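PDB 6KS5: type IV secretion protein Dot from Legionella pneumophila, which is a deubiquitinase that regulates the association of polyubiquitin chains with the Legionella phagosome. Local coordinates for residues K138-R141 / S142-K146; P182-K185 / Y186-S190; D202-G205 / Y206-C210. All coordinates share one frame; numbering follows the deposited sequence.

The three contacts are local and follow one another along the chain. Contact 1 is a surface turn where helix 130-140 meets the loop before helix 146-150. Contact 2 lies in the loop between helices 162-173 and 193-214 and is partly buried. Contact 3 is the middle of helix 193-214, also partly buried and closest to the centre of the chain. Contacts 2 and 3 touch: Tyr186 OH lies 2.8 Å from Glu204 OE2. Contact 1 stands apart from both, though it too leans on helix 162-173. Its one backbone bond is weak, and apolar side chains do much of the joining. Contact 2 mixes backbone bonds with aromatic packing. Contact 3 rests mainly on regular helical bonds.

Contact 1 of 3, residues K138-R141 / S142-K146; sequences KEYR and SFMSK
Met144 folds back on Tyr140 through a bend at its last torsion (chi3 -70°). The bend sets the methyl group CE beside the root of the tyrosine side chain, with CE 3.5 Å from Tyr140 CB. The two side chains run side by side and point the same way. Phe143 CG stands between the backbone N and the carbonyl carbon (chi1 66°), and this brings the ring back to the Tyr140 carbonyl oxygen. Phe143 CD1 then comes within 3.4 Å of Tyr140 O. Met144 CG lies 3.8 Å above one face of the Phe143 ring, toward its rim.

The backbone closes the same turn. Phe143 N gives a nearly straight but weak bond to Tyr140 O, 3.4 Å long with 171° at the hydrogen. Arg141 meets the chain as it returns. Its CG is 3.3 Å from Met144 O, and its CA makes a CH...O contact with the same oxygen. Beyond CG the arginine is extended. It runs alongside Lys146, whose CB lies 4.0 Å from Arg141 NE, at the edge of the guanidinium.

Around the turn, Leu149 of helix 146-150 touches Tyr140, Arg141 and Met144. Arg141 NE forms a salt bridge with Glu166, and Ser142 OG is hydrogen-bonded to Glu173, both on helix 162-173. Ser145 is the N-cap of the next helix, where its OG makes a weak bond to Glu147 N.

The segment is therefore a connector between helix 130-140 and helix 146-150. Two like charges end up near each other, with Arg141 NH2 5.2 Å from Lys146 NZ. The salt bridge of Arg141 to Glu166 probably eases that repulsion, so the chemistry here is apolar contact at the turn and charge pairing at its flank.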
ATOM      1  N   LYS A 138       1.576  18.688  14.688  1.00 72.72           N
ATOM      2  CA  LYS A 138       1.050  19.831  15.421  1.00 74.38           C
ATOM      3  C   LYS A 138       1.911  21.071  15.220  1.00 75.23           C
ATOM      4  O   LYS A 138       1.397  22.148  14.901  1.00 75.98           O
ATOM      5  CB  LYS A 138       0.932  19.496  16.904  1.00 75.15           C
ATOM      6  CG  LYS A 138       0.444  20.661  17.741  1.00 76.26           C
ATOM      7  CD  LYS A 138       0.984  20.603  19.154  1.00 76.08           C
ATOM      8  CE  LYS A 138       1.131  19.175  19.639  1.00 76.68           C
ATOM      9  NZ  LYS A 138       1.269  19.136  21.125  1.00 76.85           N
ATOM     10  N   GLU A 139       3.226  20.948  15.411  1.00 78.16           N
ATOM     11  CA  GLU A 139       4.084  22.125  15.287  1.00 80.49           C
ATOM     12  C   GLU A 139       4.302  22.533  13.833  1.00 82.44           C
ATOM     13  O   GLU A 139       4.441  23.731  13.545  1.00 85.32           O
ATOM     14  CB  GLU A 139       5.431  21.886  15.969  1.00 81.16           C
ATOM     15  CG  GLU A 139       5.318  21.555  17.454  1.00 81.73           C
ATOM     16  CD  GLU A 139       5.297  22.790  18.341  1.00 84.10           C
ATOM     17  OE1 GLU A 139       4.919  22.652  19.531  1.00 82.32           O
ATOM     18  OE2 GLU A 139       5.656  23.887  17.850  1.00 88.18           O
ATOM     19  N   TYR A 140       4.334  21.565  12.908  1.00 83.25           N
ATOM     20  CA  TYR A 140       4.557  21.899  11.506  1.00 85.13           C
ATOM     21  C   TYR A 140       3.340  22.554  10.868  1.00 86.18           C
ATOM     22  O   TYR A 140       3.498  23.344   9.933  1.00 89.66           O
ATOM     23  CB  TYR A 140       4.926  20.652  10.714  1.00 84.37           C
ATOM     24  CG  TYR A 140       6.368  20.192  10.833  1.00 84.99           C
ATOM     25  CD1 TYR A 140       7.325  20.966  11.479  1.00 86.40           C
ATOM     26  CD2 TYR A 140       6.769  18.969  10.291  1.00 83.87           C
ATOM     27  CE1 TYR A 140       8.644  20.537  11.587  1.00 87.41           C
ATOM     28  CE2 TYR A 140       8.075  18.532  10.392  1.00 84.87           C
ATOM     29  CZ  TYR A 140       9.011  19.317  11.041  1.00 87.13           C
ATOM     30  OH  TYR A 140      10.316  18.880  11.141  1.00 89.13           O
ATOM     31  N   ARG A 141       2.137  22.262  11.356  1.00 78.27           N
ATOM     32  CA  ARG A 141       0.950  22.803  10.713  1.00 79.63           C
ATOM     33  C   ARG A 141       0.736  24.282  10.997  1.00 83.11           C
ATOM     34  O   ARG A 141      -0.175  24.878  10.414  1.00 85.36           O
ATOM     35  CB  ARG A 141      -0.285  22.016  11.142  1.00 78.65           C
ATOM     36  CG  ARG A 141      -1.310  21.857  10.039  1.00 80.38           C
ATOM     37  CD  ARG A 141      -2.580  21.225  10.564  1.00 79.84           C
ATOM     38  NE  ARG A 141      -3.704  21.435   9.662  1.00 81.71           N
ATOM     39  CZ  ARG A 141      -4.471  22.517   9.677  1.00 85.08           C
ATOM     40  NH1 ARG A 141      -4.228  23.486  10.545  1.00 87.01           N
ATOM     41  NH2 ARG A 141      -5.479  22.629   8.823  1.00 86.67           N
ATOM     42  N   SER A 142       1.544  24.893  11.867  1.00 83.59           N
ATOM     43  CA  SER A 142       1.369  26.319  12.096  1.00 87.61           C
ATOM     44  C   SER A 142       1.723  27.145  10.872  1.00 93.36           C
ATOM     45  O   SER A 142       1.379  28.329  10.827  1.00 98.28           O
ATOM     46  CB  SER A 142       2.193  26.772  13.302  1.00 89.28           C
ATOM     47  OG  SER A 142       1.384  26.742  14.473  1.00 87.23           O
ATOM     48  N   PHE A 143       2.416  26.559   9.896  1.00 89.61           N
ATOM     49  CA  PHE A 143       2.744  27.266   8.666  1.00 96.06           C
ATOM     50  C   PHE A 143       2.606  26.373   7.437  1.00 95.02           C
ATOM     51  O   PHE A 143       2.983  26.794   6.334  1.00100.92           O
ATOM     52  CB  PHE A 143       4.163  27.833   8.758  1.00101.88           C
ATOM     53  CG  PHE A 143       5.229  26.779   8.811  1.00100.67           C
ATOM     54  CD1 PHE A 143       5.469  26.082   9.984  1.00 96.17           C
ATOM     55  CD2 PHE A 143       6.001  26.493   7.691  1.00104.04           C
ATOM     56  CE1 PHE A 143       6.440  25.115  10.039  1.00 94.31           C
ATOM     57  CE2 PHE A 143       6.981  25.522   7.739  1.00101.86           C
ATOM     58  CZ  PHE A 143       7.201  24.833   8.916  1.00 96.77           C
ATOM     59  N   MET A 144       2.087  25.158   7.589  1.00 95.48           N
ATOM     60  CA  MET A 144       1.964  24.211   6.490  1.00 93.90           C
ATOM     61  C   MET A 144       0.522  23.743   6.389  1.00 91.86           C
ATOM     62  O   MET A 144      -0.064  23.307   7.386  1.00 90.51           O
ATOM     63  CB  MET A 144       2.897  23.007   6.684  1.00 90.42           C
ATOM     64  CG  MET A 144       4.302  23.219   6.143  1.00 94.73           C
ATOM     65  SD  MET A 144       5.097  21.664   5.687  1.00 91.90           S
ATOM     66  CE  MET A 144       5.382  20.928   7.289  1.00 85.76           C
ATOM     67  N   SER A 145      -0.043  23.835   5.189  1.00 95.33           N
ATOM     68  CA  SER A 145      -1.372  23.302   4.943  1.00 96.19           C
ATOM     69  C   SER A 145      -1.390  21.793   5.175  1.00 93.02           C
ATOM     70  O   SER A 145      -0.364  21.112   5.104  1.00 91.53           O
ATOM     71  CB  SER A 145      -1.814  23.622   3.516  1.00100.10           C
ATOM     72  OG  SER A 145      -2.657  22.605   3.007  1.00 98.91           O
ATOM     73  N   LYS A 146      -2.583  21.269   5.472  1.00 93.48           N
ATOM     74  CA  LYS A 146      -2.715  19.833   5.701  1.00 90.49           C
ATOM     75  C   LYS A 146      -2.409  19.041   4.433  1.00 89.91           C
ATOM     76  O   LYS A 146      -1.848  17.942   4.500  1.00 87.71           O
ATOM     77  CB  LYS A 146      -4.115  19.506   6.234  1.00 90.95           C
ATOM     78  CG  LYS A 146      -5.238  19.568   5.196  1.00 93.07           C
ATOM     79  CD  LYS A 146      -6.608  19.303   5.816  1.00 93.80           C
ATOM     80  CE  LYS A 146      -7.732  19.792   4.913  1.00 97.20           C
ATOM     81  NZ  LYS A 146      -7.385  21.066   4.215  1.00102.67           N
TER

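Contact 2 of 3, residues P182-K185 / Y186-S190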
ATOM      1  N   PRO A 182     -15.703  14.555  20.386  1.00 82.46           N
ATOM      2  CA  PRO A 182     -15.537  13.113  20.635  1.00 83.89           C
ATOM      3  C   PRO A 182     -14.157  12.754  21.139  1.00 83.86           C
ATOM      4  O   PRO A 182     -14.007  11.739  21.830  1.00 83.88           O
ATOM      5  CB  PRO A 182     -15.808  12.476  19.263  1.00 84.94           C
ATOM      6  CG  PRO A 182     -16.406  13.558  18.424  1.00 84.05           C
ATOM      7  CD  PRO A 182     -15.800  14.818  18.939  1.00 81.94           C
ATOM      8  N   PHE A 183     -13.142  13.554  20.818  1.00 78.81           N
ATOM      9  CA  PHE A 183     -11.771  13.238  21.191  1.00 78.66           C
ATOM     10  C   PHE A 183     -11.345  13.857  22.513  1.00 78.02           C
ATOM     11  O   PHE A 183     -10.226  13.600  22.964  1.00 77.04           O
ATOM     12  CB  PHE A 183     -10.796  13.693  20.100  1.00 77.96           C
ATOM     13  CG  PHE A 183     -11.287  13.461  18.703  1.00 77.93           C
ATOM     14  CD1 PHE A 183     -11.323  12.182  18.170  1.00 77.60           C
ATOM     15  CD2 PHE A 183     -11.674  14.528  17.907  1.00 77.23           C
ATOM     16  CE1 PHE A 183     -11.757  11.970  16.877  1.00 76.17           C
ATOM     17  CE2 PHE A 183     -12.106  14.322  16.611  1.00 76.94           C
ATOM     18  CZ  PHE A 183     -12.149  13.040  16.097  1.00 76.48           C
ATOM     19  N   GLU A 184     -12.194  14.663  23.145  1.00 81.06           N
ATOM     20  CA  GLU A 184     -11.778  15.307  24.383  1.00 80.30           C
ATOM     21  C   GLU A 184     -11.640  14.314  25.532  1.00 80.32           C
ATOM     22  O   GLU A 184     -10.972  14.621  26.524  1.00 80.30           O
ATOM     23  CB  GLU A 184     -12.755  16.430  24.729  1.00 82.12           C
ATOM     24  CG  GLU A 184     -12.270  17.392  25.806  1.00 82.19           C
ATOM     25  CD  GLU A 184     -10.846  17.891  25.595  1.00 80.44           C
ATOM     26  OE1 GLU A 184     -10.398  18.015  24.430  1.00 79.64           O
ATOM     27  OE2 GLU A 184     -10.174  18.167  26.615  1.00 79.62           O
ATOM     28  N   LYS A 185     -12.229  13.122  25.406  1.00 81.67           N
ATOM     29  CA  LYS A 185     -12.062  12.092  26.428  1.00 82.24           C
ATOM     30  C   LYS A 185     -10.594  11.728  26.611  1.00 82.96           C
ATOM     31  O   LYS A 185     -10.136  11.513  27.740  1.00 84.43           O
ATOM     32  CB  LYS A 185     -12.881  10.854  26.059  1.00 82.96           C
ATOM     33  CG  LYS A 185     -12.804  10.477  24.576  1.00 82.19           C
ATOM     34  CD  LYS A 185     -13.718   9.302  24.233  1.00 83.42           C
ATOM     35  CE  LYS A 185     -13.146   7.984  24.746  1.00 84.48           C
ATOM     36  NZ  LYS A 185     -13.742   6.797  24.057  1.00 86.05           N
ATOM     37  N   TYR A 186      -9.837  11.656  25.511  1.00 82.87           N
ATOM     38  CA  TYR A 186      -8.428  11.280  25.579  1.00 81.09           C
ATOM     39  C   TYR A 186      -7.536  12.393  26.116  1.00 80.44           C
ATOM     40  O   TYR A 186      -6.345  12.149  26.337  1.00 79.85           O
ATOM     41  CB  TYR A 186      -7.910  10.857  24.199  1.00 79.15           C
ATOM     42  CG  TYR A 186      -8.861  10.023  23.368  1.00 79.10           C
ATOM     43  CD1 TYR A 186      -9.176   8.721  23.734  1.00 80.46           C
ATOM     44  CD2 TYR A 186      -9.420  10.527  22.199  1.00 78.36           C
ATOM     45  CE1 TYR A 186     -10.040   7.951  22.972  1.00 80.68           C
ATOM     46  CE2 TYR A 186     -10.281   9.765  21.429  1.00 79.38           C
ATOM     47  CZ  TYR A 186     -10.588   8.478  21.823  1.00 80.31           C
ATOM     48  OH  TYR A 186     -11.446   7.713  21.067  1.00 81.21           O
ATOM     49  N   PHE A 187      -8.071  13.597  26.325  1.00 82.03           N
ATOM     50  CA  PHE A 187      -7.271  14.761  26.691  1.00 81.60           C
ATOM     51  C   PHE A 187      -7.454  15.212  28.134  1.00 83.48           C
ATOM     52  O   PHE A 187      -6.485  15.647  28.759  1.00 83.62           O
ATOM     53  CB  PHE A 187      -7.587  15.927  25.746  1.00 80.11           C
ATOM     54  CG  PHE A 187      -6.876  15.840  24.423  1.00 80.26           C
ATOM     55  CD1 PHE A 187      -5.521  16.124  24.329  1.00 79.37           C
ATOM     56  CD2 PHE A 187      -7.558  15.472  23.273  1.00 81.05           C
ATOM     57  CE1 PHE A 187      -4.859  16.042  23.114  1.00 78.47           C
ATOM     58  CE2 PHE A 187      -6.901  15.392  22.059  1.00 81.42           C
ATOM     59  CZ  PHE A 187      -5.550  15.676  21.982  1.00 79.33           C
ATOM     60  N   VAL A 188      -8.655  15.140  28.689  1.00 91.02           N
ATOM     61  CA  VAL A 188      -8.821  15.433  30.109  1.00 91.12           C
ATOM     62  C   VAL A 188      -8.320  14.243  30.922  1.00 92.27           C
ATOM     63  O   VAL A 188      -8.388  13.088  30.479  1.00 93.26           O
ATOM     64  CB  VAL A 188     -10.285  15.779  30.445  1.00 92.42           C
ATOM     65  CG1 VAL A 188     -10.700  17.081  29.763  1.00 91.34           C
ATOM     66  CG2 VAL A 188     -11.196  14.643  30.032  1.00 93.75           C
ATOM     67  N   GLY A 189      -7.804  14.521  32.117  1.00 94.82           N
ATOM     68  CA  GLY A 189      -7.172  13.479  32.918  1.00 95.89           C
ATOM     69  C   GLY A 189      -5.958  12.863  32.256  1.00 95.51           C
ATOM     70  O   GLY A 189      -5.679  11.671  32.447  1.00 97.02           O
ATOM     71  N   SER A 190      -5.223  13.652  31.481  1.00100.85           N
ATOM     72  CA  SER A 190      -4.061  13.174  30.751  1.00 99.76           C
ATOM     73  C   SER A 190      -2.795  13.747  31.363  1.00 98.79           C
ATOM     74  O   SER A 190      -2.742  14.931  31.716  1.00 96.82           O
ATOM     75  CB  SER A 190      -4.129  13.566  29.276  1.00 98.21           C
ATOM     76  OG  SER A 190      -4.274  14.970  29.138  1.00 96.65           O
TER
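Glu184 O is gripped by two backbone donors, Val188 N and Phe187 N. Val188 N donates to Glu184 O at 3.2 Å in a bond that is close to straight and arrives nearly along the C=O axis. Phe187 N donates to Glu184 O at 3.1 Å, from above the carbonyl plane. One residue earlier, Phe183 O accepts from Tyr186 N at 3.2 Å, again from above the plane. These three bonds wind the chain into tight consecutive turns.

Two further polar groups reach outside. Tyr186 OH is hydrogen-bonded to Glu204 of helix 193-214. Glu184 OE1 makes a long, weak ion pair with Arg171 of helix 162-173.

The packing builds on this frame. The Glu184 side chain bends at its second torsion (chi2 48°), which turns the carboxylate forward, toward Phe187 and Val188. Glu184 OE2 lies 3.5 Å from Phe187 CB. Val188 CG1 is 3.4 Å from the same Glu184 OE2. The carboxylate and the Phe187 ring are nearly parallel, 11° apart, although the two side chains cross at about a right angle. Phe183 O sits at the edge of the Phe187 ring, 3.3 Å from CD2.

Lys185 lies along the Tyr186 side chain and covers one ring face. Its CG stands 3.9 Å from the Tyr186 ring centroid, almost on the ring normal (2° off), in a CH-pi contact. The Phe183 ring meets Tyr186 CE2 with its edge. Tyr186 also packs on Asn199 and Ala203, and Phe187 on Ala196, so the buried rings fix the loop to helix 193-214.

The chain leaves through a type II beta turn from Phe187 to Ser190. Gly189 holds the third position with positive phi, the classic place for glycine in this turn. The whole is a compact interhelical loop joining helix 162-173 to helix 193-214.

Contact 3 of 3, residues D202-G205 / Y206-C210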
ATOM      1  N   ASP A 202      -4.903   3.467  20.797  1.00 78.37           N
ATOM      2  CA  ASP A 202      -5.353   2.137  21.190  1.00 78.53           C
ATOM      3  C   ASP A 202      -6.866   2.012  21.167  1.00 80.06           C
ATOM      4  O   ASP A 202      -7.382   0.891  21.095  1.00 81.52           O
ATOM      5  CB  ASP A 202      -4.839   1.778  22.584  1.00 81.98           C
ATOM      6  CG  ASP A 202      -3.327   1.634  22.636  1.00 83.79           C
ATOM      7  OD1 ASP A 202      -2.720   1.091  21.680  1.00 82.48           O
ATOM      8  OD2 ASP A 202      -2.743   2.062  23.654  1.00 86.61           O
ATOM      9  N   ALA A 203      -7.589   3.129  21.234  1.00 77.54           N
ATOM     10  CA  ALA A 203      -9.043   3.051  21.209  1.00 78.97           C
ATOM     11  C   ALA A 203      -9.553   2.925  19.782  1.00 77.64           C
ATOM     12  O   ALA A 203     -10.167   1.917  19.418  1.00 78.60           O
ATOM     13  CB  ALA A 203      -9.660   4.272  21.901  1.00 80.62           C
ATOM     14  N   GLU A 204      -9.295   3.938  18.957  1.00 78.56           N
ATOM     15  CA  GLU A 204      -9.792   3.912  17.588  1.00 78.13           C
ATOM     16  C   GLU A 204      -8.804   4.394  16.539  1.00 74.21           C
ATOM     17  O   GLU A 204      -9.117   4.287  15.352  1.00 73.58           O
ATOM     18  CB  GLU A 204     -11.080   4.743  17.477  1.00 81.08           C
ATOM     19  CG  GLU A 204     -11.021   6.079  18.193  1.00 82.27           C
ATOM     20  CD  GLU A 204     -12.126   7.014  17.748  1.00 84.97           C
ATOM     21  OE1 GLU A 204     -12.416   7.043  16.530  1.00 84.91           O
ATOM     22  OE2 GLU A 204     -12.702   7.716  18.613  1.00 87.29           O
ATOM     23  N   GLY A 205      -7.636   4.917  16.917  1.00 75.93           N
ATOM     24  CA  GLY A 205      -6.719   5.448  15.919  1.00 74.15           C
ATOM     25  C   GLY A 205      -6.082   4.370  15.063  1.00 70.99           C
ATOM     26  O   GLY A 205      -5.989   4.508  13.839  1.00 68.64           O
ATOM     27  N   TYR A 206      -5.639   3.278  15.693  1.00 75.70           N
ATOM     28  CA  TYR A 206      -4.977   2.200  14.965  1.00 74.78           C
ATOM     29  C   TYR A 206      -5.915   1.545  13.961  1.00 76.48           C
ATOM     30  O   TYR A 206      -5.517   1.284  12.818  1.00 76.99           O
ATOM     31  CB  TYR A 206      -4.446   1.154  15.946  1.00 75.77           C
ATOM     32  CG  TYR A 206      -3.635   0.042  15.313  1.00 76.21           C
ATOM     33  CD1 TYR A 206      -2.520   0.329  14.539  1.00 75.36           C
ATOM     34  CD2 TYR A 206      -3.970  -1.293  15.505  1.00 78.09           C
ATOM     35  CE1 TYR A 206      -1.770  -0.676  13.968  1.00 76.28           C
ATOM     36  CE2 TYR A 206      -3.219  -2.307  14.935  1.00 78.11           C
ATOM     37  CZ  TYR A 206      -2.116  -1.986  14.170  1.00 77.04           C
ATOM     38  OH  TYR A 206      -1.348  -2.970  13.591  1.00 76.92           O
ATOM     39  N   THR A 207      -7.160   1.266  14.361  1.00 69.21           N
ATOM     40  CA  THR A 207      -8.066   0.590  13.439  1.00 70.16           C
ATOM     41  C   THR A 207      -8.447   1.504  12.281  1.00 70.79           C
ATOM     42  O   THR A 207      -8.512   1.055  11.133  1.00 72.27           O
ATOM     43  CB  THR A 207      -9.313   0.076  14.170  1.00 73.84           C
ATOM     44  OG1 THR A 207     -10.230   1.151  14.401  1.00 75.31           O
ATOM     45  CG2 THR A 207      -8.937  -0.573  15.500  1.00 74.32           C
ATOM     46  N   LEU A 208      -8.670   2.794  12.556  1.00 67.39           N
ATOM     47  CA  LEU A 208      -8.916   3.754  11.481  1.00 69.40           C
ATOM     48  C   LEU A 208      -7.775   3.755  10.474  1.00 69.11           C
ATOM     49  O   LEU A 208      -7.993   3.880   9.261  1.00 71.82           O
ATOM     50  CB  LEU A 208      -9.087   5.156  12.059  1.00 70.13           C
ATOM     51  CG  LEU A 208     -10.425   5.582  12.645  1.00 72.09           C
ATOM     52  CD1 LEU A 208     -10.242   6.911  13.334  1.00 71.54           C
ATOM     53  CD2 LEU A 208     -11.475   5.677  11.556  1.00 74.41           C
ATOM     54  N   TYR A 209      -6.549   3.615  10.968  1.00 73.32           N
ATOM     55  CA  TYR A 209      -5.388   3.556  10.095  1.00 71.42           C
ATOM     56  C   TYR A 209      -5.438   2.326   9.204  1.00 72.22           C
ATOM     57  O   TYR A 209      -5.185   2.414   7.995  1.00 74.16           O
ATOM     58  CB  TYR A 209      -4.135   3.562  10.956  1.00 68.37           C
ATOM     59  CG  TYR A 209      -2.824   3.558  10.219  1.00 67.53           C
ATOM     60  CD1 TYR A 209      -2.533   4.511   9.253  1.00 68.76           C
ATOM     61  CD2 TYR A 209      -1.856   2.618  10.524  1.00 66.95           C
ATOM     62  CE1 TYR A 209      -1.314   4.511   8.608  1.00 69.89           C
ATOM     63  CE2 TYR A 209      -0.645   2.610   9.889  1.00 68.89           C
ATOM     64  CZ  TYR A 209      -0.375   3.553   8.934  1.00 71.07           C
ATOM     65  OH  TYR A 209       0.851   3.522   8.308  1.00 74.96           O
ATOM     66  N   CYS A 210      -5.786   1.172   9.774  1.00 70.42           N
ATOM     67  CA  CYS A 210      -5.825  -0.024   8.951  1.00 72.38           C
ATOM     68  C   CYS A 210      -6.975   0.049   7.950  1.00 75.63           C
ATOM     69  O   CYS A 210      -6.863  -0.458   6.832  1.00 76.56           O
ATOM     70  CB  CYS A 210      -5.906  -1.250   9.859  1.00 72.10           C
ATOM     71  SG  CYS A 210      -4.537  -1.290  11.016  1.00 69.39           S
TER
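Glu204 and Leu208 lie side by side, one turn apart, on the alpha helix 193-214. The helix widens into a pi-type turn at 202-205 and runs on regularly from there. Leu208 N donates to Glu204 O at 3.2 Å, with 161° at the hydrogen. Tyr209 N donates to Gly205 O at 3.1 Å. Cys210 N continues the pattern to Tyr206 O. In the first two bonds the donor is tilted somewhat from the carbonyl plane.

Glu204 O has a second, weak partner in Thr207 OG1 at 3.5 Å. Thr207 puts that hydroxyl between its backbone N and carbonyl carbon (chi1 78°), which turns OG1 back along the helix. Glu204 O also lies 3.3 Å from Leu208 CG. Farther out, Leu208 CD1 is 3.9 Å from Glu204 OE1, and the two side chains point the same way. The other carboxylate oxygen, OE2, is held by Tyr186 OH from the preceding loop.

Asp202 OD2 forms a salt bridge with Lys198, one turn earlier on the same helix. The backbone O of Asp202 accepts from Lys120 NZ, which ties this part of the helix to helix 117-122. Tyr206 OH makes a weak bond to Leu113 O.

Gly205 is buried and has no side chain to pack, so its part in the contact is made by its backbone. Its carbonyl oxygen, besides taking the Tyr209 bond, has Tyr209 CB 3.6 Å away. Tyr206 CG is anti to its backbone N, and the ring leads away from residues 202-205. The Tyr206 ring meets Trp201 with the planes at about 55° and packs on Val119, Lys120 and Met123. Cys210 SG sits over the centre of one face of this ring, 4.0 Å above the plane of the Tyr206 ring atoms.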